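Local coordinates for protein beta-mannosidase (Trichoderma harzianum, PDB 4CVU) that hydrolyses beta-mannosidic linkages, probably releasing mannose from the non-reducing ends of beta-mannosides, as a fungal member of glycoside hydrolase family 2, at residues L677-M682 with K727-V732; W746-N751 with P851-Q856; S860-H865 with G882-T887. All blocks are in the same frame, centred on the assembly; numbering follows the deposited sequence. Where two conformers were deposited one is given.

Contact 1. Residues L677-M682 with K727-V732; sequences LFQADM and KVLPYV
A buried contact, apolar at its centre and with a polar flank, joins helix 664-692 to the 727-732 segment that leads into helix 729-736, with Ala680 and Leu729 bringing their CA atoms to 4.2 Å. The small side chain of Ala680 permits this approach: its CB lies 3.6 Å from Val728 CG1 and 3.7 Å from Val732 CG2, so one methyl fits between the branches of two valines four residues apart. One turn earlier, Leu677 reaches Val728 with its CD2, 4.1 Å from Val728 CG2, although its CB points away from the second segment. On the polar flank, Gln679 holds CG anti to its own N (chi1 -175°) and extends across the side chain of Leu729 at about a right angle, its NE2 3.8 Å from Leu729 CD2. A water bridges the segments here, donating to Gln679 OE1 and accepting a weak bond from Leu729 N. The amide has further partners, OE1 bonding to Ser599 and NE2 to Ala718 O; Ser599 also bonds to Lys727 NZ. Neighbouring turns of helix 664-692 continue the packing, Leu729 touching Tyr683 and Val732 touching Lys684, while strand 884-890 covers another side through Tyr886 on Leu677 and Trp888 on Val728.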
loop_
_atom_site.group_PDB
_atom_site.type_symbol
_atom_site.label_atom_id
_atom_site.label_comp_id
_atom_site.label_asym_id
_atom_site.label_seq_id
_atom_site.Cartn_x
_atom_site.Cartn_y
_atom_site.Cartn_z
ATOM N N LEU A 677 3.831 -11.209 22.780
ATOM C CA LEU A 677 3.661 -11.554 24.169
ATOM C C LEU A 677 4.675 -12.610 24.541
ATOM O O LEU A 677 5.208 -12.601 25.671
ATOM C CB LEU A 677 2.259 -12.091 24.444
ATOM C CG LEU A 677 1.070 -11.119 24.317
ATOM C CD1 LEU A 677 -0.197 -11.877 24.633
ATOM C CD2 LEU A 677 1.211 -9.905 25.239
ATOM N N PHE A 678 4.890 -13.542 23.614
ATOM C CA PHE A 678 5.826 -14.658 23.883
ATOM C C PHE A 678 7.251 -14.083 23.989
ATOM O O PHE A 678 7.936 -14.344 24.944
ATOM C CB PHE A 678 5.772 -15.726 22.791
ATOM C CG PHE A 678 6.879 -16.705 22.909
ATOM C CD1 PHE A 678 6.764 -17.790 23.751
ATOM C CD2 PHE A 678 8.053 -16.505 22.241
ATOM C CE1 PHE A 678 7.811 -18.675 23.918
ATOM C CE2 PHE A 678 9.111 -17.362 22.412
ATOM C CZ PHE A 678 8.987 -18.463 23.246
ATOM N N GLN A 679 7.633 -13.206 23.046
ATOM C CA GLN A 679 8.956 -12.563 23.059
ATOM C C GLN A 679 9.168 -11.769 24.331
ATOM O O GLN A 679 10.252 -11.822 24.884
ATOM C CB GLN A 679 9.125 -11.608 21.854
ATOM C CG GLN A 679 10.499 -10.954 21.669
ATOM C CD GLN A 679 10.379 -9.720 20.743
ATOM O OE1 GLN A 679 9.345 -9.114 20.739
ATOM N NE2 GLN A 679 11.429 -9.332 20.061
ATOM N N ALA A 680 8.188 -10.943 24.740
ATOM C CA ALA A 680 8.329 -10.142 25.968
ATOM C C ALA A 680 8.591 -11.036 27.190
ATOM O O ALA A 680 9.479 -10.774 27.993
ATOM C CB ALA A 680 7.101 -9.365 26.203
ATOM N N ASP A 681 7.765 -12.047 27.314
ATOM C CA ASP A 681 7.798 -12.911 28.490
ATOM C C ASP A 681 9.112 -13.694 28.524
ATOM O O ASP A 681 9.667 -13.932 29.599
ATOM C CB ASP A 681 6.567 -13.830 28.501
ATOM C CG ASP A 681 5.318 -13.163 29.128
ATOM O OD1 ASP A 681 5.468 -12.138 29.817
ATOM O OD2 ASP A 681 4.170 -13.666 28.925
ATOM N N MET A 682 9.557 -14.177 27.367
ATOM C CA MET A 682 10.869 -14.851 27.296
ATOM C C MET A 682 12.037 -13.917 27.655
ATOM O O MET A 682 12.912 -14.320 28.395
ATOM C CB MET A 682 11.099 -15.546 25.955
ATOM C CG MET A 682 12.233 -16.580 26.019
ATOM S SD MET A 682 12.710 -17.242 24.406
ATOM C CE MET A 682 13.290 -15.733 23.666
ATOM N N LYS A 727 6.853 -2.465 20.658
ATOM C CA LYS A 727 6.260 -3.766 20.834
ATOM C C LYS A 727 5.906 -3.915 22.303
ATOM O O LYS A 727 6.058 -2.972 23.082
ATOM C CB LYS A 727 7.237 -4.885 20.425
ATOM C CG LYS A 727 7.647 -4.858 18.956
ATOM C CD LYS A 727 8.248 -6.193 18.517
ATOM C CE LYS A 727 8.757 -6.108 17.074
ATOM N NZ LYS A 727 9.511 -7.286 16.548
ATOM N N VAL A 728 5.436 -5.112 22.666
ATOM C CA VAL A 728 5.221 -5.480 24.043
ATOM C C VAL A 728 6.567 -5.541 24.785
ATOM O O VAL A 728 6.624 -5.140 25.935
ATOM C CB VAL A 728 4.467 -6.815 24.201
ATOM C CG1 VAL A 728 4.291 -7.209 25.659
ATOM C CG2 VAL A 728 3.096 -6.724 23.565
ATOM N N LEU A 729 7.633 -5.993 24.119
ATOM C CA LEU A 729 8.948 -6.195 24.760
ATOM C C LEU A 729 9.502 -5.024 25.604
ATOM O O LEU A 729 9.881 -5.191 26.744
ATOM C CB LEU A 729 9.995 -6.590 23.725
ATOM C CG LEU A 729 11.450 -6.636 24.198
ATOM C CD1 LEU A 729 11.637 -7.641 25.335
ATOM C CD2 LEU A 729 12.270 -7.020 22.988
ATOM N N PRO A 730 9.578 -3.843 25.025
ATOM C CA PRO A 730 10.182 -2.719 25.753
ATOM C C PRO A 730 9.419 -2.300 26.991
ATOM O O PRO A 730 10.043 -1.694 27.861
ATOM C CB PRO A 730 10.231 -1.577 24.676
ATOM C CG PRO A 730 9.318 -2.031 23.613
ATOM C CD PRO A 730 9.319 -3.533 23.619
ATOM N N TYR A 731 8.094 -2.507 27.033
ATOM C CA TYR A 731 7.283 -2.246 28.221
ATOM C C TYR A 731 7.649 -3.197 29.330
ATOM O O TYR A 731 7.751 -2.801 30.509
ATOM C CB TYR A 731 5.803 -2.378 27.903
ATOM C CG TYR A 731 5.255 -1.221 27.085
ATOM C CD1 TYR A 731 5.101 0.030 27.665
ATOM C CD2 TYR A 731 4.919 -1.376 25.753
ATOM C CE1 TYR A 731 4.610 1.095 26.913
ATOM C CE2 TYR A 731 4.418 -0.311 25.020
ATOM C CZ TYR A 731 4.282 0.923 25.627
ATOM O OH TYR A 731 3.753 1.987 24.908
ATOM N N VAL A 732 7.839 -4.467 28.988
ATOM C CA VAL A 732 8.284 -5.501 29.962
ATOM C C VAL A 732 9.752 -5.414 30.453
ATOM O O VAL A 732 10.039 -5.541 31.641
ATOM C CB VAL A 732 8.015 -6.906 29.408
ATOM C CG1 VAL A 732 8.405 -7.968 30.433
ATOM C CG2 VAL A 732 6.526 -7.064 29.086
HETATM O O HOH W 1 7.373 -8.119 21.998
#

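Contact 2. Residues W746-N751 with P851-Q856; sequences WNYTAN and PVWPNQ
Trp853 lays one face of its indole against the six-membered-ring edge of Trp746, whose CZ3 stands 3.9 Å above the Trp853 plane and toward its rim. The centroids of the two six-membered rings are 5.1 Å apart and the planes meet at 50°, a tilted edge-to-face pair rather than a perpendicular one. Trp853 in turn presents its own edge to Tyr748 in an offset edge-to-face pair: CZ2 sits 3.6 Å above the phenol plane and the planes make 73°. One indole thus serves as face and edge at once. Tyr748 takes the crowded chi1 of 52°, with CG between the backbone N and carbonyl carbon, and its CB lies over the centre of the Trp746 ring. The benzo end of Trp746 also approaches the main chain of 851-856, with CH2 3.3 Å from Pro851 O, an oblique contact.

Each segment also carries its own side-chain hydrogen bonds. Trp853 N donates to Gln856 OE1 at 3.1 Å, in the carbonyl plane and on a lone pair. Asn747 OD1 accepts from Thr749 OG1 in the carbonyl plane and from Ala750 N well above it, though that N-H points almost straight at the oxygen. Tyr655 and Phe849 add edge-to-face partners to Trp853 and Trp746, respectively. The result is a partly exposed aromatic cluster tying the end of strand 740-747, where Asn747 forms an Asx motif, to the loop between strands 841-849 and 864-869.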
loop_
_atom_site.group_PDB
_atom_site.type_symbol
_atom_site.label_atom_id
_atom_site.label_comp_id
_atom_site.label_asym_id
_atom_site.label_seq_id
_atom_site.Cartn_x
_atom_site.Cartn_y
_atom_site.Cartn_z
ATOM N N TRP A 746 9.887 -19.926 38.273
ATOM C CA TRP A 746 9.036 -21.108 38.355
ATOM C C TRP A 746 9.744 -22.320 37.779
ATOM O O TRP A 746 9.995 -22.393 36.578
ATOM C CB TRP A 746 7.718 -20.868 37.620
ATOM C CG TRP A 746 6.702 -22.010 37.767
ATOM C CD1 TRP A 746 6.560 -22.876 38.831
ATOM C CD2 TRP A 746 5.682 -22.359 36.828
ATOM N NE1 TRP A 746 5.528 -23.746 38.595
ATOM C CE2 TRP A 746 4.967 -23.452 37.378
ATOM C CE3 TRP A 746 5.304 -21.860 35.568
ATOM C CZ2 TRP A 746 3.892 -24.059 36.703
ATOM C CZ3 TRP A 746 4.237 -22.463 34.898
ATOM C CH2 TRP A 746 3.546 -23.552 35.466
ATOM N N ASN A 747 10.110 -23.251 38.646
ATOM C CA ASN A 747 10.570 -24.541 38.193
ATOM C C ASN A 747 9.319 -25.384 38.000
ATOM O O ASN A 747 8.726 -25.834 38.962
ATOM C CB ASN A 747 11.533 -25.157 39.206
ATOM C CG ASN A 747 12.168 -26.430 38.697
ATOM O OD1 ASN A 747 11.577 -27.144 37.882
ATOM N ND2 ASN A 747 13.382 -26.721 39.160
ATOM N N TYR A 748 8.903 -25.571 36.755
ATOM C CA TYR A 748 7.605 -26.189 36.483
ATOM C C TYR A 748 7.630 -27.712 36.455
ATOM O O TYR A 748 6.579 -28.328 36.474
ATOM C CB TYR A 748 6.965 -25.627 35.205
ATOM C CG TYR A 748 7.848 -25.648 33.967
ATOM C CD1 TYR A 748 8.078 -26.831 33.271
ATOM C CD2 TYR A 748 8.430 -24.467 33.478
ATOM C CE1 TYR A 748 8.875 -26.847 32.132
ATOM C CE2 TYR A 748 9.217 -24.470 32.341
ATOM C CZ TYR A 748 9.451 -25.658 31.679
ATOM O OH TYR A 748 10.226 -25.673 30.560
ATOM N N THR A 749 8.811 -28.322 36.407
ATOM C CA THR A 749 8.912 -29.788 36.551
ATOM C C THR A 749 8.801 -30.192 38.026
ATOM O O THR A 749 8.107 -31.162 38.356
ATOM C CB THR A 749 10.229 -30.353 35.981
ATOM O OG1 THR A 749 11.334 -29.620 36.515
ATOM C CG2 THR A 749 10.245 -30.278 34.457
ATOM N N ALA A 750 9.490 -29.446 38.897
ATOM C CA ALA A 750 9.393 -29.618 40.355
ATOM C C ALA A 750 8.207 -28.847 40.965
ATOM O O ALA A 750 7.950 -28.936 42.171
ATOM C CB ALA A 750 10.691 -29.182 41.017
ATOM N N ASN A 751 7.511 -28.068 40.140
ATOM C CA ASN A 751 6.386 -27.256 40.592
ATOM C C ASN A 751 6.731 -26.343 41.785
ATOM O O ASN A 751 5.914 -26.135 42.685
ATOM C CB ASN A 751 5.175 -28.155 40.916
ATOM C CG ASN A 751 3.859 -27.419 40.776
ATOM O OD1 ASN A 751 3.776 -26.399 40.081
ATOM N ND2 ASN A 751 2.821 -27.921 41.444
ATOM N N PRO A 851 0.430 -19.464 37.797
ATOM C CA PRO A 851 0.825 -20.862 38.053
ATOM C C PRO A 851 0.480 -21.845 36.931
ATOM O O PRO A 851 0.732 -23.038 37.051
ATOM C CB PRO A 851 0.049 -21.216 39.310
ATOM C CG PRO A 851 -1.184 -20.384 39.208
ATOM C CD PRO A 851 -0.780 -19.098 38.554
ATOM N N VAL A 852 -0.072 -21.331 35.840
ATOM C CA VAL A 852 -0.186 -22.091 34.593
ATOM C C VAL A 852 0.297 -21.209 33.439
ATOM O O VAL A 852 0.566 -20.036 33.640
ATOM C CB VAL A 852 -1.642 -22.539 34.333
ATOM C CG1 VAL A 852 -2.095 -23.534 35.400
ATOM C CG2 VAL A 852 -2.570 -21.332 34.273
ATOM N N TRP A 853 0.384 -21.777 32.236
ATOM C CA TRP A 853 0.770 -21.001 31.056
ATOM C C TRP A 853 -0.393 -20.091 30.695
ATOM O O TRP A 853 -1.546 -20.396 31.010
ATOM C CB TRP A 853 1.160 -21.899 29.880
ATOM C CG TRP A 853 2.280 -22.812 30.248
ATOM C CD1 TRP A 853 2.233 -24.162 30.326
ATOM C CD2 TRP A 853 3.608 -22.428 30.651
ATOM N NE1 TRP A 853 3.459 -24.654 30.731
ATOM C CE2 TRP A 853 4.316 -23.611 30.934
ATOM C CE3 TRP A 853 4.270 -21.202 30.769
ATOM C CZ2 TRP A 853 5.654 -23.606 31.360
ATOM C CZ3 TRP A 853 5.603 -21.192 31.192
ATOM C CH2 TRP A 853 6.276 -22.389 31.486
ATOM N N PRO A 854 -0.099 -18.964 30.044
ATOM C CA PRO A 854 -1.196 -18.060 29.714
ATOM C C PRO A 854 -2.351 -18.745 28.994
ATOM O O PRO A 854 -3.510 -18.430 29.281
ATOM C CB PRO A 854 -0.540 -16.989 28.843
ATOM C CG PRO A 854 0.886 -16.997 29.242
ATOM C CD PRO A 854 1.231 -18.384 29.753
ATOM N N ASN A 855 -2.068 -19.705 28.102
ATOM C CA ASN A 855 -3.148 -20.409 27.388
ATOM C C ASN A 855 -4.024 -21.311 28.224
ATOM O O ASN A 855 -5.013 -21.816 27.728
ATOM C CB ASN A 855 -2.628 -21.194 26.146
ATOM C CG ASN A 855 -1.602 -22.267 26.492
ATOM O OD1 ASN A 855 -1.253 -22.476 27.657
ATOM N ND2 ASN A 855 -1.053 -22.892 25.461
ATOM N N GLN A 856 -3.656 -21.539 29.475
ATOM C CA GLN A 856 -4.423 -22.386 30.371
ATOM C C GLN A 856 -5.269 -21.579 31.359
ATOM O O GLN A 856 -6.132 -22.146 32.039
ATOM C CB GLN A 856 -3.453 -23.276 31.128
ATOM C CG GLN A 856 -2.771 -24.274 30.199
ATOM C CD GLN A 856 -1.699 -25.104 30.884
ATOM O OE1 GLN A 856 -0.789 -24.584 31.557
ATOM N NE2 GLN A 856 -1.769 -26.406 30.667
#

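Contact 3. Residues S860-H865 with G882-T887; sequences SDPKLH and GVSLYT
Pro862 directs its ring at the backbone and side chain of 882-884, with CB 3.8 Å from Ser884 CB and 3.7 Å from Gly882 O. Ser884 points its CB back toward the proline, but its OG stands anti to the backbone N (chi1 159°) and donates to Thr887 OG1 at 2.6 Å. Its methylene therefore faces Pro862, while the hydroxyl bond spans the corner that the chain turns at Leu885 and Tyr886. Leu864 brings the end of its side chain in, CD2 lying 4.1 Å from Ser884 CB and 4.2 Å from Thr887 CG2. These contacts lie in the Ig-fold domain: strand 864-869 borders one antiparallel sheet and strand 884-890 is central in another, so Leu864 packs between sheets, touching Leu906 and Val933. Replacing Ser884 with a glycine would probably open a gap beside Pro862 and Leu864 and deprive Thr887 OG1 of its donor, although Thr887 would still have Phe904 O. At the other end, a water accepts from Ser860 N at 3.1 Å and lies 3.0 Å from Val883 O, bridging the backbones. Asp861 OD1 accepts from Lys863 N in an Asx turn, and its OD2 forms a salt bridge with Lys863 NZ at 3.0 Å.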
loop_
_atom_site.group_PDB
_atom_site.type_symbol
_atom_site.label_atom_id
_atom_site.label_comp_id
_atom_site.label_asym_id
_atom_site.label_seq_id
_atom_site.Cartn_x
_atom_site.Cartn_y
_atom_site.Cartn_z
ATOM N N SER A 860 -11.965 -14.375 31.971
ATOM C CA SER A 860 -13.288 -14.028 31.537
ATOM C C SER A 860 -13.231 -12.576 31.094
ATOM O O SER A 860 -12.264 -11.880 31.340
ATOM C CB SER A 860 -14.304 -14.249 32.681
ATOM O OG SER A 860 -13.972 -13.499 33.842
ATOM N N ASP A 861 -14.273 -12.112 30.461
ATOM C CA ASP A 861 -14.299 -10.718 30.029
ATOM C C ASP A 861 -14.163 -9.789 31.254
ATOM O O ASP A 861 -15.084 -9.693 32.072
ATOM C CB ASP A 861 -15.606 -10.447 29.275
ATOM C CG ASP A 861 -15.628 -9.091 28.635
ATOM O OD1 ASP A 861 -14.754 -8.248 28.948
ATOM O OD2 ASP A 861 -16.545 -8.874 27.834
ATOM N N PRO A 862 -13.022 -9.097 31.387
ATOM C CA PRO A 862 -12.828 -8.131 32.464
ATOM C C PRO A 862 -13.623 -6.841 32.290
ATOM O O PRO A 862 -13.609 -6.007 33.183
ATOM C CB PRO A 862 -11.328 -7.811 32.371
ATOM C CG PRO A 862 -11.044 -7.932 30.901
ATOM C CD PRO A 862 -11.895 -9.079 30.430
ATOM N N LYS A 863 -14.270 -6.663 31.157
ATOM C CA LYS A 863 -15.066 -5.462 30.898
ATOM C C LYS A 863 -14.275 -4.202 31.200
ATOM O O LYS A 863 -14.555 -3.502 32.157
ATOM C CB LYS A 863 -16.374 -5.497 31.713
ATOM C CG LYS A 863 -17.231 -6.705 31.369
ATOM C CD LYS A 863 -18.665 -6.301 31.084
ATOM C CE LYS A 863 -19.501 -7.484 30.619
ATOM N NZ LYS A 863 -18.982 -8.035 29.336
ATOM N N LEU A 864 -13.263 -3.934 30.371
ATOM C CA LEU A 864 -12.356 -2.835 30.588
ATOM C C LEU A 864 -13.029 -1.534 30.206
ATOM O O LEU A 864 -13.777 -1.495 29.240
ATOM C CB LEU A 864 -11.091 -2.996 29.733
ATOM C CG LEU A 864 -10.079 -4.070 30.114
ATOM C CD1 LEU A 864 -9.152 -4.326 28.951
ATOM C CD2 LEU A 864 -9.275 -3.618 31.318
ATOM N N HIS A 865 -12.840 -0.531 31.012
ATOM C CA HIS A 865 -13.203 0.863 30.642
ATOM C C HIS A 865 -11.938 1.816 30.482
ATOM O O HIS A 865 -10.893 1.786 31.179
ATOM C CB HIS A 865 -14.088 1.510 31.726
ATOM C CG HIS A 865 -15.508 1.019 31.772
ATOM N ND1 HIS A 865 -15.845 -0.287 32.046
ATOM C CD2 HIS A 865 -16.682 1.682 31.626
ATOM C CE1 HIS A 865 -17.160 -0.412 32.057
ATOM N NE2 HIS A 865 -17.694 0.772 31.810
ATOM N N GLY A 882 -13.658 -8.324 36.317
ATOM C CA GLY A 882 -12.705 -9.319 36.778
ATOM C C GLY A 882 -11.276 -8.919 36.478
ATOM O O GLY A 882 -11.012 -7.791 36.053
ATOM N N VAL A 883 -10.357 -9.844 36.704
ATOM C CA VAL A 883 -8.941 -9.589 36.475
ATOM C C VAL A 883 -8.636 -9.566 34.989
ATOM O O VAL A 883 -9.075 -10.442 34.244
ATOM C CB VAL A 883 -8.053 -10.672 37.110
ATOM C CG1 VAL A 883 -6.595 -10.525 36.663
ATOM C CG2 VAL A 883 -8.150 -10.595 38.608
ATOM N N SER A 884 -7.876 -8.561 34.568
ATOM C CA SER A 884 -7.403 -8.493 33.203
ATOM C C SER A 884 -5.927 -8.798 33.149
ATOM O O SER A 884 -5.159 -8.154 33.851
ATOM C CB SER A 884 -7.655 -7.091 32.652
ATOM O OG SER A 884 -6.791 -6.882 31.573
ATOM N N LEU A 885 -5.512 -9.750 32.311
ATOM C CA LEU A 885 -4.101 -10.072 32.130
ATOM C C LEU A 885 -3.570 -9.461 30.842
ATOM O O LEU A 885 -4.268 -9.452 29.836
ATOM C CB LEU A 885 -3.893 -11.601 32.080
ATOM C CG LEU A 885 -4.357 -12.371 33.298
ATOM C CD1 LEU A 885 -4.065 -13.875 33.145
ATOM C CD2 LEU A 885 -3.652 -11.796 34.510
ATOM N N TYR A 886 -2.332 -8.954 30.881
ATOM C CA TYR A 886 -1.628 -8.445 29.724
ATOM C C TYR A 886 -2.493 -7.331 29.128
ATOM O O TYR A 886 -2.756 -7.380 27.948
ATOM C CB TYR A 886 -1.396 -9.493 28.624
ATOM C CG TYR A 886 -0.491 -10.631 29.069
ATOM C CD1 TYR A 886 0.867 -10.516 29.004
ATOM C CD2 TYR A 886 -1.026 -11.785 29.556
ATOM C CE1 TYR A 886 1.721 -11.562 29.446
ATOM C CE2 TYR A 886 -0.191 -12.843 29.996
ATOM C CZ TYR A 886 1.177 -12.710 29.908
ATOM O OH TYR A 886 2.065 -13.747 30.348
ATOM N N THR A 887 -2.961 -6.422 29.975
ATOM C CA THR A 887 -3.752 -5.244 29.523
ATOM C C THR A 887 -2.901 -4.422 28.619
ATOM O O THR A 887 -1.751 -4.156 28.964
ATOM C CB THR A 887 -4.161 -4.425 30.756
ATOM O OG1 THR A 887 -4.756 -5.302 31.721
ATOM C CG2 THR A 887 -5.159 -3.309 30.422
HETATM O O HOH W 2 -9.499 -11.612 31.807
HETATM O O HOH W 3 -10.482 -13.103 34.330
#

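The contacts follow one another along the chain, each closing before the next opens, yet their centres lie only 18 to 21 Å apart on the same side of the chain's centre. Helix 729-736 of contact 1 is followed directly by strand 740-747 of contact 2, and the 851-856 loop of contact 2 precedes strand 864-869 of contact 3. Contacts 1 and 2 do not touch, their nearest atoms being about 5 Å apart. Tyr886 of contact 3 links all three: its OH probably hydrogen-bonds to Asp681 OD2 of contact 1, 2.5 Å away, and Pro854 CG of contact 2 lies 3.6 Å from Tyr886 OH. This tyrosine thereby brings the C-terminal Ig-fold domain against helix 664-692.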